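Local coordinates for protein NADH:ubiquinone oxidoreductase, Na translocating, F subunit (Porphyromonas gingivalis, PDB 2R6H) that binds flavin-adenine dinucleotide with a ferredoxin-reductase-like module, pairing a flavin-binding beta barrel with a parallel-sheet NAD-binding domain, at residues 47-52 against 83-88; 105-110 against 128-133; 12-17 against 27-32. One frame throughout, in Å; residues are numbered along the deposited sequence.

Interaction 1 of 3, residues 47-52 against 83-88; sequences IKIPKY and EETVRA. With FAD (flavin-adenine dinucleotide), chain H.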
loop_
_atom_site.group_PDB
_atom_site.type_symbol
_atom_site.label_atom_id
_atom_site.label_comp_id
_atom_site.label_asym_id
_atom_site.label_seq_id
_atom_site.Cartn_x
_atom_site.Cartn_y
_atom_site.Cartn_z
ATOM N N ILE A 47 -12.862 8.483 1.926
ATOM C CA ILE A 47 -14.082 7.781 2.285
ATOM C C ILE A 47 -14.787 8.496 3.415
ATOM O O ILE A 47 -14.144 8.976 4.345
ATOM C CB ILE A 47 -13.806 6.346 2.769
ATOM C CG1 ILE A 47 -12.802 5.648 1.860
ATOM C CG2 ILE A 47 -15.107 5.553 2.827
ATOM C CD1 ILE A 47 -13.245 5.569 0.429
ATOM N N LYS A 48 -16.111 8.576 3.327
ATOM C CA LYS A 48 -16.898 9.003 4.468
ATOM C C LYS A 48 -17.106 7.794 5.350
ATOM O O LYS A 48 -17.638 6.777 4.916
ATOM C CB LYS A 48 -18.243 9.614 4.054
ATOM C CG LYS A 48 -18.194 11.133 3.879
ATOM C CD LYS A 48 -19.578 11.790 3.903
ATOM C CE LYS A 48 -19.491 13.274 3.513
ATOM N NZ LYS A 48 -20.828 13.947 3.496
ATOM N N ILE A 49 -16.636 7.898 6.582
ATOM C CA ILE A 49 -16.901 6.905 7.596
ATOM C C ILE A 49 -17.995 7.460 8.519
ATOM O O ILE A 49 -17.819 8.525 9.129
ATOM C CB ILE A 49 -15.642 6.624 8.417
ATOM C CG1 ILE A 49 -14.744 5.630 7.693
ATOM C CG2 ILE A 49 -16.018 6.023 9.720
ATOM C CD1 ILE A 49 -13.901 6.254 6.647
ATOM N N PRO A 50 -19.125 6.739 8.638
ATOM C CA PRO A 50 -20.278 7.216 9.404
ATOM C C PRO A 50 -20.178 6.816 10.872
ATOM O O PRO A 50 -19.207 6.160 11.264
ATOM C CB PRO A 50 -21.410 6.438 8.761
ATOM C CG PRO A 50 -20.784 5.075 8.618
ATOM C CD PRO A 50 -19.318 5.334 8.237
ATOM N N LYS A 51 -21.169 7.209 11.671
ATOM C CA LYS A 51 -21.274 6.689 13.026
ATOM C C LYS A 51 -21.535 5.192 12.892
ATOM O O LYS A 51 -22.237 4.766 11.980
ATOM C CB LYS A 51 -22.408 7.376 13.790
ATOM C CG LYS A 51 -22.181 8.866 14.034
ATOM C CD LYS A 51 -23.260 9.514 14.937
ATOM C CE LYS A 51 -23.129 9.066 16.398
ATOM N NZ LYS A 51 -23.930 9.879 17.364
ATOM N N TYR A 52 -20.958 4.392 13.779
ATOM C CA TYR A 52 -21.100 2.955 13.657
ATOM C C TYR A 52 -20.496 2.170 14.817
ATOM O O TYR A 52 -19.837 2.713 15.700
ATOM C CB TYR A 52 -20.457 2.481 12.359
ATOM C CG TYR A 52 -18.966 2.325 12.490
ATOM C CD1 TYR A 52 -18.110 3.344 12.114
ATOM C CD2 TYR A 52 -18.413 1.170 13.027
ATOM C CE1 TYR A 52 -16.747 3.211 12.250
ATOM C CE2 TYR A 52 -17.054 1.028 13.168
ATOM C CZ TYR A 52 -16.220 2.053 12.777
ATOM O OH TYR A 52 -14.853 1.926 12.916
ATOM N N GLU A 83 -18.683 9.803 15.744
ATOM C CA GLU A 83 -18.780 11.029 14.967
ATOM C C GLU A 83 -18.314 10.844 13.521
ATOM O O GLU A 83 -17.213 10.358 13.264
ATOM C CB GLU A 83 -18.006 12.151 15.663
ATOM C CG GLU A 83 -18.464 13.564 15.299
ATOM C CD GLU A 83 -17.374 14.610 15.522
ATOM O OE1 GLU A 83 -16.241 14.206 15.875
ATOM O OE2 GLU A 83 -17.653 15.824 15.341
ATOM N N GLU A 84 -19.169 11.234 12.581
ATOM C CA GLU A 84 -18.857 11.119 11.162
ATOM C C GLU A 84 -17.505 11.723 10.854
ATOM O O GLU A 84 -17.134 12.744 11.421
ATOM C CB GLU A 84 -19.945 11.768 10.309
ATOM C CG GLU A 84 -21.144 10.864 10.087
ATOM C CD GLU A 84 -22.435 11.634 9.810
ATOM O OE1 GLU A 84 -22.461 12.434 8.842
ATOM O OE2 GLU A 84 -23.423 11.428 10.561
ATOM N N THR A 85 -16.767 11.072 9.961
ATOM C CA THR A 85 -15.419 11.514 9.607
ATOM C C THR A 85 -15.010 11.100 8.199
ATOM O O THR A 85 -15.738 10.415 7.496
ATOM C CB THR A 85 -14.363 11.001 10.612
ATOM O OG1 THR A 85 -13.127 11.703 10.410
ATOM C CG2 THR A 85 -14.143 9.501 10.448
ATOM N N VAL A 86 -13.827 11.526 7.796
ATOM C CA VAL A 86 -13.367 11.330 6.436
ATOM C C VAL A 86 -11.929 10.801 6.475
ATOM O O VAL A 86 -11.150 11.164 7.356
ATOM C CB VAL A 86 -13.474 12.673 5.641
ATOM C CG1 VAL A 86 -13.017 12.512 4.200
ATOM C CG2 VAL A 86 -14.898 13.183 5.670
ATOM N N ARG A 87 -11.563 9.932 5.545
ATOM C CA ARG A 87 -10.224 9.359 5.605
ATOM C C ARG A 87 -9.604 9.146 4.236
ATOM O O ARG A 87 -10.307 8.887 3.252
ATOM C CB ARG A 87 -10.221 8.047 6.387
ATOM C CG ARG A 87 -8.858 7.683 6.911
ATOM C CD ARG A 87 -8.360 8.703 7.920
ATOM N NE ARG A 87 -8.740 8.354 9.288
ATOM C CZ ARG A 87 -9.646 9.004 10.018
ATOM N NH1 ARG A 87 -9.924 8.597 11.253
ATOM N NH2 ARG A 87 -10.276 10.062 9.522
ATOM N N ALA A 88 -8.278 9.240 4.189
ATOM C CA ALA A 88 -7.546 9.193 2.926
ATOM C C ALA A 88 -7.099 7.781 2.508
ATOM O O ALA A 88 -6.491 7.052 3.299
ATOM C CB ALA A 88 -6.344 10.131 2.989
HETATM P PA FAD H . -7.310 5.881 13.394
HETATM O O1A FAD H . -6.900 7.161 12.675
HETATM O O2A FAD H . -8.584 6.010 14.235
HETATM O O5B FAD H . -6.096 5.337 14.329
HETATM C C5B FAD H . -4.875 4.908 13.747
HETATM C C4B FAD H . -4.100 4.033 14.725
HETATM O O4B FAD H . -3.816 4.765 15.902
HETATM C C3B FAD H . -4.889 2.801 15.140
HETATM O O3B FAD H . -4.060 1.673 15.003
HETATM C C2B FAD H . -5.223 3.004 16.602
HETATM O O2B FAD H . -5.119 1.784 17.301
HETATM C C1B FAD H . -4.151 3.994 17.048
HETATM N N9A FAD H . -4.545 4.848 18.205
HETATM C C8A FAD H . -5.700 5.582 18.375
HETATM N N7A FAD H . -5.640 6.218 19.574
HETATM C C5A FAD H . -4.460 5.904 20.177
HETATM C C6A FAD H . -3.880 6.267 21.402
HETATM N N6A FAD H . -4.553 7.013 22.278
HETATM N N1A FAD H . -2.628 5.773 21.747
HETATM C C2A FAD H . -1.950 4.923 20.887
HETATM N N3A FAD H . -2.525 4.565 19.676
HETATM C C4A FAD H . -3.760 5.044 19.326
HETATM N N1 FAD H . -3.794 3.932 4.429
HETATM C C2 FAD H . -3.993 2.771 3.728
HETATM O O2 FAD H . -4.186 1.741 4.360
HETATM N N3 FAD H . -3.973 2.783 2.341
HETATM C C4 FAD H . -3.756 3.963 1.635
HETATM O O4 FAD H . -3.731 4.032 0.394
HETATM C C4X FAD H . -3.559 5.128 2.356
HETATM N N5 FAD H . -3.345 6.301 1.666
HETATM C C5X FAD H . -3.136 7.461 2.386
HETATM C C6 FAD H . -2.907 8.640 1.683
HETATM C C7 FAD H . -2.700 9.834 2.363
HETATM C C7M FAD H . -2.463 11.087 1.563
HETATM C C8 FAD H . -2.721 9.834 3.760
HETATM C C8M FAD H . -2.494 11.102 4.517
HETATM C C9 FAD H . -2.945 8.651 4.455
HETATM C C9A FAD H . -3.156 7.458 3.779
HETATM N N10 FAD H . -3.376 6.274 4.465
HETATM C C10 FAD H . -3.574 5.113 3.753
HETATM C "C1'" FAD H . -3.612 6.227 5.945
HETATM C "C2'" FAD H . -5.111 6.278 6.190
HETATM O "O2'" FAD H . -5.611 7.495 5.693
HETATM C "C3'" FAD H . -5.465 6.167 7.668
HETATM O "O3'" FAD H . -4.606 6.957 8.459
HETATM C "C4'" FAD H . -5.422 4.712 8.094
HETATM O "O4'" FAD H . -6.495 4.079 7.451
HETATM C "C5'" FAD H . -5.614 4.567 9.593
HETATM O "O5'" FAD H . -6.664 5.419 9.987
HETATM P P FAD H . -7.896 4.831 10.838
HETATM O O1P FAD H . -9.052 5.803 10.826
HETATM O O2P FAD H . -8.278 3.470 10.317
HETATM O O3P FAD H . -7.317 4.678 12.315
#

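Interaction 2 of 3, residues 105-110 against 128-133; sequences VRIATP and SSSYIF. With FAD (flavin-adenine dinucleotide), chain H.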
loop_
_atom_site.group_PDB
_atom_site.type_symbol
_atom_site.label_atom_id
_atom_site.label_comp_id
_atom_site.label_asym_id
_atom_site.label_seq_id
_atom_site.Cartn_x
_atom_site.Cartn_y
_atom_site.Cartn_z
ATOM N N VAL A 105 -6.235 -1.377 1.955
ATOM C CA VAL A 105 -6.453 -0.882 3.302
ATOM C C VAL A 105 -5.818 -1.739 4.376
ATOM O O VAL A 105 -6.167 -2.905 4.520
ATOM C CB VAL A 105 -7.924 -0.792 3.588
ATOM C CG1 VAL A 105 -8.145 -0.157 4.925
ATOM C CG2 VAL A 105 -8.581 0.022 2.521
ATOM N N ARG A 106 -4.884 -1.151 5.123
ATOM C CA ARG A 106 -4.282 -1.780 6.294
ATOM C C ARG A 106 -5.203 -1.570 7.495
ATOM O O ARG A 106 -5.507 -0.435 7.869
ATOM C CB ARG A 106 -2.914 -1.145 6.566
ATOM C CG ARG A 106 -2.193 -1.577 7.854
ATOM C CD ARG A 106 -1.549 -2.939 7.673
ATOM N NE ARG A 106 -0.404 -3.205 8.546
ATOM C CZ ARG A 106 -0.487 -3.775 9.750
ATOM N NH1 ARG A 106 -1.676 -4.120 10.245
ATOM N NH2 ARG A 106 0.618 -3.987 10.469
ATOM N N ILE A 107 -5.664 -2.660 8.094
ATOM C CA ILE A 107 -6.479 -2.563 9.304
ATOM C C ILE A 107 -5.639 -2.058 10.487
ATOM O O ILE A 107 -4.660 -2.695 10.898
ATOM C CB ILE A 107 -7.107 -3.910 9.659
ATOM C CG1 ILE A 107 -8.014 -3.760 10.859
ATOM C CG2 ILE A 107 -6.038 -4.930 9.959
ATOM C CD1 ILE A 107 -9.301 -3.108 10.550
ATOM N N ALA A 108 -6.008 -0.904 11.029
ATOM C CA ALA A 108 -5.191 -0.275 12.053
ATOM C C ALA A 108 -5.490 -0.867 13.419
ATOM O O ALA A 108 -6.228 -0.267 14.207
ATOM C CB ALA A 108 -5.420 1.199 12.065
ATOM N N THR A 109 -4.923 -2.043 13.695
ATOM C CA THR A 109 -5.022 -2.654 15.013
ATOM C C THR A 109 -4.311 -1.765 16.010
ATOM O O THR A 109 -3.383 -1.060 15.654
ATOM C CB THR A 109 -4.314 -4.005 15.046
ATOM O OG1 THR A 109 -2.912 -3.800 14.860
ATOM C CG2 THR A 109 -4.813 -4.903 13.944
ATOM N N PRO A 110 -4.730 -1.808 17.273
ATOM C CA PRO A 110 -4.063 -1.023 18.317
ATOM C C PRO A 110 -2.645 -1.523 18.571
ATOM O O PRO A 110 -2.225 -2.510 17.970
ATOM C CB PRO A 110 -4.933 -1.278 19.559
ATOM C CG PRO A 110 -6.222 -1.828 19.044
ATOM C CD PRO A 110 -5.872 -2.573 17.797
ATOM N N SER A 128 -11.550 4.196 10.975
ATOM C CA SER A 128 -11.807 4.116 9.551
ATOM C C SER A 128 -11.492 2.737 8.988
ATOM O O SER A 128 -12.360 2.052 8.444
ATOM C CB SER A 128 -11.012 5.180 8.809
ATOM O OG SER A 128 -11.086 4.961 7.413
ATOM N N SER A 129 -10.240 2.328 9.102
ATOM C CA SER A 129 -9.868 1.014 8.618
ATOM C C SER A 129 -10.843 -0.056 9.145
ATOM O O SER A 129 -11.231 -0.955 8.402
ATOM C CB SER A 129 -8.426 0.690 8.984
ATOM O OG SER A 129 -8.294 0.573 10.384
ATOM N N SER A 130 -11.259 0.063 10.408
ATOM C CA SER A 130 -12.142 -0.928 11.023
ATOM C C SER A 130 -13.496 -0.977 10.341
ATOM O O SER A 130 -14.101 -2.041 10.278
ATOM C CB SER A 130 -12.335 -0.683 12.523
ATOM O OG SER A 130 -11.116 -0.780 13.232
ATOM N N TYR A 131 -13.979 0.158 9.837
ATOM C CA TYR A 131 -15.282 0.191 9.171
ATOM C C TYR A 131 -15.138 -0.420 7.797
ATOM O O TYR A 131 -15.929 -1.277 7.414
ATOM C CB TYR A 131 -15.857 1.615 9.066
ATOM C CG TYR A 131 -17.142 1.714 8.252
ATOM C CD1 TYR A 131 -18.353 1.230 8.747
ATOM C CD2 TYR A 131 -17.148 2.299 6.993
ATOM C CE1 TYR A 131 -19.529 1.326 8.007
ATOM C CE2 TYR A 131 -18.322 2.396 6.241
ATOM C CZ TYR A 131 -19.505 1.914 6.752
ATOM O OH TYR A 131 -20.654 2.012 5.996
ATOM N N ILE A 132 -14.122 0.009 7.058
ATOM C CA ILE A 132 -13.904 -0.535 5.726
ATOM C C ILE A 132 -13.803 -2.051 5.775
ATOM O O ILE A 132 -14.425 -2.746 4.974
ATOM C CB ILE A 132 -12.652 0.051 5.068
ATOM C CG1 ILE A 132 -12.896 1.528 4.740
ATOM C CG2 ILE A 132 -12.321 -0.726 3.817
ATOM C CD1 ILE A 132 -11.640 2.349 4.580
ATOM N N PHE A 133 -13.043 -2.566 6.730
ATOM C CA PHE A 133 -12.899 -4.005 6.864
ATOM C C PHE A 133 -14.211 -4.742 7.084
ATOM O O PHE A 133 -14.297 -5.948 6.864
ATOM C CB PHE A 133 -11.924 -4.351 7.978
ATOM C CG PHE A 133 -10.562 -4.696 7.483
ATOM C CD1 PHE A 133 -9.787 -3.752 6.832
ATOM C CD2 PHE A 133 -10.061 -5.967 7.649
ATOM C CE1 PHE A 133 -8.541 -4.066 6.363
ATOM C CE2 PHE A 133 -8.807 -6.288 7.177
ATOM C CZ PHE A 133 -8.048 -5.336 6.537
HETATM P PA FAD H . -7.310 5.881 13.394
HETATM O O1A FAD H . -6.900 7.161 12.675
HETATM O O2A FAD H . -8.584 6.010 14.235
HETATM O O5B FAD H . -6.096 5.337 14.329
HETATM C C5B FAD H . -4.875 4.908 13.747
HETATM C C4B FAD H . -4.100 4.033 14.725
HETATM O O4B FAD H . -3.816 4.765 15.902
HETATM C C3B FAD H . -4.889 2.801 15.140
HETATM O O3B FAD H . -4.060 1.673 15.003
HETATM C C2B FAD H . -5.223 3.004 16.602
HETATM O O2B FAD H . -5.119 1.784 17.301
HETATM C C1B FAD H . -4.151 3.994 17.048
HETATM N N9A FAD H . -4.545 4.848 18.205
HETATM C C8A FAD H . -5.700 5.582 18.375
HETATM N N7A FAD H . -5.640 6.218 19.574
HETATM C C5A FAD H . -4.460 5.904 20.177
HETATM C C6A FAD H . -3.880 6.267 21.402
HETATM N N6A FAD H . -4.553 7.013 22.278
HETATM N N1A FAD H . -2.628 5.773 21.747
HETATM C C2A FAD H . -1.950 4.923 20.887
HETATM N N3A FAD H . -2.525 4.565 19.676
HETATM C C4A FAD H . -3.760 5.044 19.326
HETATM N N1 FAD H . -3.794 3.932 4.429
HETATM C C2 FAD H . -3.993 2.771 3.728
HETATM O O2 FAD H . -4.186 1.741 4.360
HETATM N N3 FAD H . -3.973 2.783 2.341
HETATM C C4 FAD H . -3.756 3.963 1.635
HETATM O O4 FAD H . -3.731 4.032 0.394
HETATM C C4X FAD H . -3.559 5.128 2.356
HETATM N N5 FAD H . -3.345 6.301 1.666
HETATM C C5X FAD H . -3.136 7.461 2.386
HETATM C C6 FAD H . -2.907 8.640 1.683
HETATM C C7 FAD H . -2.700 9.834 2.363
HETATM C C7M FAD H . -2.463 11.087 1.563
HETATM C C8 FAD H . -2.721 9.834 3.760
HETATM C C8M FAD H . -2.494 11.102 4.517
HETATM C C9 FAD H . -2.945 8.651 4.455
HETATM C C9A FAD H . -3.156 7.458 3.779
HETATM N N10 FAD H . -3.376 6.274 4.465
HETATM C C10 FAD H . -3.574 5.113 3.753
HETATM C "C1'" FAD H . -3.612 6.227 5.945
HETATM C "C2'" FAD H . -5.111 6.278 6.190
HETATM O "O2'" FAD H . -5.611 7.495 5.693
HETATM C "C3'" FAD H . -5.465 6.167 7.668
HETATM O "O3'" FAD H . -4.606 6.957 8.459
HETATM C "C4'" FAD H . -5.422 4.712 8.094
HETATM O "O4'" FAD H . -6.495 4.079 7.451
HETATM C "C5'" FAD H . -5.614 4.567 9.593
HETATM O "O5'" FAD H . -6.664 5.419 9.987
HETATM P P FAD H . -7.896 4.831 10.838
HETATM O O1P FAD H . -9.052 5.803 10.826
HETATM O O2P FAD H . -8.278 3.470 10.317
HETATM O O3P FAD H . -7.317 4.678 12.315
#

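Interaction 3 of 3, residues 12-17 against 27-32; sequences CEVLSN and FVVKLP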
loop_
_atom_site.group_PDB
_atom_site.type_symbol
_atom_site.label_atom_id
_atom_site.label_comp_id
_atom_site.label_asym_id
_atom_site.label_seq_id
_atom_site.Cartn_x
_atom_site.Cartn_y
_atom_site.Cartn_z
ATOM N N CYS A 12 -20.589 4.910 -4.108
ATOM C CA CYS A 12 -20.081 3.779 -4.860
ATOM C C CYS A 12 -20.554 2.460 -4.280
ATOM O O CYS A 12 -20.780 2.340 -3.077
ATOM C CB CYS A 12 -18.558 3.814 -4.870
ATOM S SG CYS A 12 -17.865 5.403 -5.347
ATOM N N GLU A 13 -20.700 1.476 -5.157
ATOM C CA GLU A 13 -20.968 0.116 -4.739
ATOM C C GLU A 13 -19.668 -0.673 -4.556
ATOM O O GLU A 13 -18.764 -0.632 -5.398
ATOM C CB GLU A 13 -21.867 -0.591 -5.749
ATOM C CG GLU A 13 -22.407 -1.919 -5.243
ATOM C CD GLU A 13 -22.533 -2.956 -6.338
ATOM O OE1 GLU A 13 -22.201 -4.139 -6.088
ATOM O OE2 GLU A 13 -22.957 -2.582 -7.454
ATOM N N VAL A 14 -19.581 -1.395 -3.443
ATOM C CA VAL A 14 -18.437 -2.259 -3.178
ATOM C C VAL A 14 -18.508 -3.537 -4.006
ATOM O O VAL A 14 -19.426 -4.341 -3.847
ATOM C CB VAL A 14 -18.343 -2.630 -1.686
ATOM C CG1 VAL A 14 -17.069 -3.412 -1.413
ATOM C CG2 VAL A 14 -18.404 -1.377 -0.824
ATOM N N LEU A 15 -17.532 -3.717 -4.890
ATOM C CA LEU A 15 -17.431 -4.939 -5.680
ATOM C C LEU A 15 -16.777 -6.061 -4.881
ATOM O O LEU A 15 -17.320 -7.161 -4.780
ATOM C CB LEU A 15 -16.641 -4.681 -6.966
ATOM C CG LEU A 15 -17.257 -3.686 -7.951
ATOM C CD1 LEU A 15 -16.386 -3.545 -9.190
ATOM C CD2 LEU A 15 -18.670 -4.106 -8.330
ATOM N N SER A 16 -15.610 -5.775 -4.315
ATOM C CA SER A 16 -14.778 -6.809 -3.710
ATOM C C SER A 16 -14.040 -6.278 -2.486
ATOM O O SER A 16 -13.317 -5.286 -2.567
ATOM C CB SER A 16 -13.777 -7.356 -4.731
ATOM O OG SER A 16 -13.095 -8.487 -4.220
ATOM N N ASN A 17 -14.229 -6.945 -1.352
ATOM C CA ASN A 17 -13.402 -6.705 -0.176
ATOM C C ASN A 17 -12.809 -7.994 0.384
ATOM O O ASN A 17 -13.215 -8.467 1.445
ATOM C CB ASN A 17 -14.209 -5.984 0.907
ATOM C CG ASN A 17 -13.339 -5.133 1.810
ATOM O OD1 ASN A 17 -12.396 -4.486 1.354
ATOM N ND2 ASN A 17 -13.653 -5.128 3.101
ATOM N N PHE A 27 -9.745 -3.401 -1.393
ATOM C CA PHE A 27 -11.084 -2.834 -1.321
ATOM C C PHE A 27 -11.446 -2.179 -2.651
ATOM O O PHE A 27 -10.879 -1.163 -3.020
ATOM C CB PHE A 27 -11.119 -1.828 -0.176
ATOM C CG PHE A 27 -12.438 -1.168 0.016
ATOM C CD1 PHE A 27 -13.594 -1.927 0.146
ATOM C CD2 PHE A 27 -12.524 0.210 0.104
ATOM C CE1 PHE A 27 -14.808 -1.324 0.333
ATOM C CE2 PHE A 27 -13.735 0.818 0.292
ATOM C CZ PHE A 27 -14.885 0.048 0.407
ATOM N N VAL A 28 -12.386 -2.779 -3.366
ATOM C CA VAL A 28 -12.671 -2.402 -4.742
ATOM C C VAL A 28 -14.099 -1.855 -4.901
ATOM O O VAL A 28 -15.086 -2.576 -4.692
ATOM C CB VAL A 28 -12.472 -3.614 -5.679
ATOM C CG1 VAL A 28 -12.778 -3.242 -7.113
ATOM C CG2 VAL A 28 -11.051 -4.161 -5.549
ATOM N N VAL A 29 -14.210 -0.585 -5.277
ATOM C CA VAL A 29 -15.514 0.065 -5.380
ATOM C C VAL A 29 -15.803 0.530 -6.807
ATOM O O VAL A 29 -14.873 0.811 -7.566
ATOM C CB VAL A 29 -15.628 1.264 -4.397
ATOM C CG1 VAL A 29 -15.548 0.783 -2.937
ATOM C CG2 VAL A 29 -14.550 2.306 -4.696
ATOM N N LYS A 30 -17.083 0.609 -7.171
ATOM C CA LYS A 30 -17.467 1.027 -8.521
ATOM C C LYS A 30 -18.300 2.308 -8.510
ATOM O O LYS A 30 -19.197 2.463 -7.678
ATOM C CB LYS A 30 -18.240 -0.096 -9.234
ATOM C CG LYS A 30 -18.546 0.165 -10.706
ATOM C CD LYS A 30 -19.521 -0.870 -11.273
ATOM C CE LYS A 30 -20.883 -0.768 -10.579
ATOM N NZ LYS A 30 -21.975 -1.516 -11.276
ATOM N N LEU A 31 -18.014 3.225 -9.431
ATOM C CA LEU A 31 -18.781 4.469 -9.511
ATOM C C LEU A 31 -20.100 4.230 -10.218
ATOM O O LEU A 31 -20.249 3.215 -10.905
ATOM C CB LEU A 31 -17.974 5.590 -10.177
ATOM C CG LEU A 31 -17.112 6.400 -9.193
ATOM C CD1 LEU A 31 -16.127 5.498 -8.481
ATOM C CD2 LEU A 31 -16.380 7.540 -9.865
ATOM N N PRO A 32 -21.077 5.138 -10.026
ATOM C CA PRO A 32 -22.376 5.047 -10.714
ATOM C C PRO A 32 -22.157 4.895 -12.217
ATOM O O PRO A 32 -21.144 5.400 -12.707
ATOM C CB PRO A 32 -23.020 6.407 -10.430
ATOM C CG PRO A 32 -22.418 6.853 -9.145
ATOM C CD PRO A 32 -21.007 6.299 -9.117
#

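Interaction 1 of 3, residues 47-52 against 83-88
Ile47 and Ile49 meet Arg87 and Thr85 through two pairs of backbone hydrogen bonds that join antiparallel strands, 85-90 being an outermost strand of the barrel sheet as traced within this chain. Ile47 N donates to Arg87 O at 2.9 Å and Arg87 N returns the bond to Ile47 O. Two residues on, Ile49 N reaches Thr85 O at 2.8 Å, and Thr85 N binds Ile49 O almost straight (165° at the hydrogen). Lys48 and Val86 form the non-hydrogen-bonded pair between them.

Apolar contact is modest. Ile49 and Thr85 lie alongside, pointing the same way, with Ile49 CB 3.8 Å from Thr85 CG2. Ile49 CD1 reaches Arg87 CB at 4.1 Å, and helix 127-132 packs on this same face through Ile127 and Ser128. At the loop end, Glu84 CG lies against Pro50 CA.

Polar contacts gather round the FAD, mostly at Arg87. Its CG stands anti to the backbone N (chi1 -159°), and bends at chi2 and chi3 fold the guanidinium back beside its own strand. There NH2 donates to Val86 O, from well above the carbonyl plane, and weakly to Thr85 OG1. Arg87 NE and NH1, each 3.0 Å from FAD O1P, offer it one edge of the guanidinium, although the position of that oxygen is less certain. FAD O2' donates to the backbone Ala88 O at 2.6 Å.

The strand pairing thus sets the backbone from which Arg87 reaches the diphosphate. Bonds to its own strand would tend to restrict the guanidinium's rotation, and its positive charge would be expected to balance part of the phosphate charge.

Interaction 2 of 3, residues 105-110 against 128-133
The Phe133 ring receives Ile107 CB over one face, 3.6 Å from the ring centroid and 15° off the normal, while Val105 O sits at its edge, near the ring plane. This is the flavin-binding barrel of the ferredoxin-reductase type, where the end of strand 100-106 and the loop after it run alongside helix 127-132, whose first turn faces the FAD diphosphate. Ile107 CG1 stands anti to the backbone N (chi1 -176°), which carries CD1 along the helix to Ser129 O and Ser130 CA. Val105 packs nearby, its CG2 4.0 Å from Ile132 CG2.

Ser129 is the polar centre. Its OG takes the nearly straight N-H of Ala108 at 2.8 Å and donates to FAD O2P at 2.9 Å. Ser129 N donates to that same oxygen, so backbone and side chain grip it together; the nearby helix N-terminus would also tend to stabilise its negative charge. In the loop after the strand, Ala108 is the centre of an inverse gamma turn closed by Thr109 N and Ile107 O, 2.9 Å apart. At the flavin, Arg106 N donates to the carbonyl oxygen FAD O2 at 3.1 Å.

Interaction 3 of 3, residues 12-17 against 27-32
Val28 O receives two N-H groups from the opposite strand: Leu15 N at 2.7 Å, nearly in line with the carbonyl bond, and Ser16 N at 3.3 Å, from a lone-pair direction. Leu15 and Ser16 thus share one partner, making a classic beta bulge in the hairpin of strands 9-19 and 24-30. Beyond it, Val28 N binds Ser16 O; before it, Glu13 and Lys30 exchange backbone bonds, Lys30 N lying 2.7 Å from Glu13 O.

On the buried face, Val14 crosses Phe27 at about a right angle, its CG1 3.5 Å from Phe27 CE1. Asn17 OD1 lies by Phe27 CD1, oblique to the ring, with amide and ring planes 75° apart. Cys12 SG touches Leu31 CD1 at 3.6 Å. Leu15 CD1 instead rests on Lys30 CB, while Glu13 OE2 and Lys30 NZ stay 4.1 Å apart, beyond a salt bridge.

Around this core, strand 140-147 borders the hairpin through Cys12, and strand 100-106 pairs with Phe27 and Val29. The Asn17 amide is held by ND2 bonding to Leu135 O. Backbone bonds and apolar contacts therefore carry this pairing, with the bulge shifting the register by one residue, while the Glu13 and Lys30 charges probably add only a weak attraction.

How the interactions relate
All three contacts reach one antiparallel sheet, but at different places: interaction 1 pairs strands 85-90 and 44-49 at one end, interaction 3 pairs 9-19 and 24-30, and strand 140-147 separates them. Interaction 2 starts from strand 100-106, beside 24-30 at the other end. Helix 127-132 bridges the set. Ile49 CD1 packs 3.2 Å from Ser128 OG, joining interactions 1 and 2, whose centres lie 12 Å apart; Ile132 CG2 lies 3.8 Å from Phe27 CG, joining 2 and 3. Interactions 1 and 2 both bond to the same phosphate of FAD, Arg87 through O1P and Ser129 through O2P, whereas interaction 3 does not touch the cofactor, the Phe27 side chain lying about 9 Å from it.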